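PDB 1P71: DNA-binding protein HU from Anabaena sp., which binds DNA as a histone-like homodimer, wrapping and bending it to stabilise it against denaturation, and is essential for heterocyst differentiation. Local coordinates for residues E5-V10 with Q20-L25. Sequence-based numbering, arbitrary orientation.
Sequences ELVDAV and QADAVL
Val-7 lies against Ala-21 and Asp-22, its two methyls touching side chain and backbone of the 20-25 segment. Val-7 CG1, set anti to the backbone N (chi1 172°), comes 3.5 Å from the CB of Ala-21. Val-7 CG2 rests 3.7 Å from the CA of Asp-22. The same Val-7 CG2 lies 4.1 Å from Leu-25 CD2. The CA atoms of Val-7 and Ala-21 come within 5.4 Å, consistent with a methyl-sized side chain at Ala-21. Cutting Val-7 back to an alanine is likely to open a gap over the Ala-21/Asp-22 backbone and strip the Leu-25 CD2 methyl of one apolar neighbour. One turn on, Val-10 reaches the same Ala-21 CB with its CG1, at 3.9 Å. The axes of segments 5-10 and 20-25 approach to 8.8 Å and cross at 115°, with no hydrogen bond between them; helices 3-14 and 18-37 form the V-shaped helix-turn-helix at the N-terminus of the HU/IHF fold. At the other end of the patch Leu-6 and Leu-25 cross nearly at a right angle, their CD2 methyls meeting at 3.7 Å. Farther out, Val-16 of the connecting loop packs on Ala-21 and Met-1 on Leu-6. The second subunit adds packing here: its Thr-31 touches Leu-6 and its Val-24 touches Val-10.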
# COMPACT_ATOMS: atom_id res chain seq x y z
N GLU C 5 -14.39 -2.53 9.53
CA GLU C 5 -14.27 -1.26 10.25
C GLU C 5 -14.00 -0.06 9.34
O GLU C 5 -14.51 1.05 9.59
CB GLU C 5 -13.17 -1.36 11.30
CG GLU C 5 -13.68 -1.82 12.65
CD GLU C 5 -12.71 -2.74 13.37
OE1 GLU C 5 -13.12 -3.35 14.38
OE2 GLU C 5 -11.54 -2.84 12.95
N LEU C 6 -13.20 -0.29 8.30
CA LEU C 6 -12.90 0.71 7.27
C LEU C 6 -14.15 1.05 6.47
O LEU C 6 -14.43 2.22 6.25
CB LEU C 6 -11.78 0.21 6.32
CG LEU C 6 -11.39 1.12 5.13
CD1 LEU C 6 -10.87 2.47 5.60
CD2 LEU C 6 -10.37 0.46 4.21
N VAL C 7 -14.90 0.04 6.06
CA VAL C 7 -16.19 0.25 5.39
C VAL C 7 -17.10 1.14 6.24
O VAL C 7 -17.65 2.13 5.74
CB VAL C 7 -16.86 -1.09 5.04
CG1 VAL C 7 -18.28 -0.86 4.53
CG2 VAL C 7 -16.06 -1.82 3.98
N ASP C 8 -17.22 0.80 7.53
CA ASP C 8 -18.00 1.56 8.51
C ASP C 8 -17.67 3.05 8.48
O ASP C 8 -18.56 3.89 8.35
CB ASP C 8 -17.71 1.05 9.92
CG ASP C 8 -18.43 -0.24 10.25
OD1 ASP C 8 -19.26 -0.70 9.42
OD2 ASP C 8 -18.23 -0.85 11.32
N ALA C 9 -16.39 3.35 8.61
CA ALA C 9 -15.88 4.73 8.59
C ALA C 9 -16.11 5.41 7.25
O ALA C 9 -16.46 6.60 7.20
CB ALA C 9 -14.39 4.74 8.95
N VAL C 10 -15.93 4.64 6.16
CA VAL C 10 -16.09 5.16 4.80
C VAL C 10 -17.56 5.48 4.49
O VAL C 10 -17.89 6.59 4.06
CB VAL C 10 -15.52 4.17 3.76
CG1 VAL C 10 -15.86 4.62 2.36
CG2 VAL C 10 -14.01 4.06 3.92
N GLN C 20 -22.28 -0.54 -0.01
CA GLN C 20 -21.72 0.17 -1.17
C GLN C 20 -20.29 0.53 -0.92
O GLN C 20 -19.45 0.45 -1.82
CB GLN C 20 -22.50 1.45 -1.46
CG GLN C 20 -23.84 1.24 -2.19
CD GLN C 20 -24.58 2.57 -2.28
OE1 GLN C 20 -25.66 2.54 -3.16
NE2 GLN C 20 -24.04 3.73 -1.35
N ALA C 21 -20.00 0.96 0.32
CA ALA C 21 -18.61 1.22 0.66
C ALA C 21 -17.88 -0.09 0.50
O ALA C 21 -16.81 -0.14 -0.16
CB ALA C 21 -18.48 1.70 2.08
N ASP C 22 -18.46 -1.17 1.02
CA ASP C 22 -17.83 -2.49 0.85
C ASP C 22 -17.71 -2.90 -0.63
O ASP C 22 -16.68 -3.40 -1.05
CB ASP C 22 -18.59 -3.57 1.63
CG ASP C 22 -18.08 -4.96 1.33
OD1 ASP C 22 -18.80 -5.74 0.65
OD2 ASP C 22 -16.95 -5.36 1.69
N ALA C 23 -18.78 -2.68 -1.39
CA ALA C 23 -18.80 -2.97 -2.82
C ALA C 23 -17.69 -2.21 -3.56
O ALA C 23 -16.87 -2.81 -4.27
CB ALA C 23 -20.18 -2.64 -3.41
N VAL C 24 -17.66 -0.89 -3.38
CA VAL C 24 -16.68 -0.06 -4.07
C VAL C 24 -15.25 -0.33 -3.56
O VAL C 24 -14.30 -0.41 -4.35
CB VAL C 24 -17.05 1.45 -3.95
CG1 VAL C 24 -15.95 2.34 -4.57
CG2 VAL C 24 -18.40 1.74 -4.59
N LEU C 25 -15.09 -0.52 -2.26
CA LEU C 25 -13.76 -0.83 -1.73
C LEU C 25 -13.22 -2.17 -2.25
O LEU C 25 -12.06 -2.25 -2.66
CB LEU C 25 -13.72 -0.75 -0.20
CG LEU C 25 -12.38 -1.11 0.45
CD1 LEU C 25 -11.31 0.01 0.25
CD2 LEU C 25 -12.54 -1.48 1.93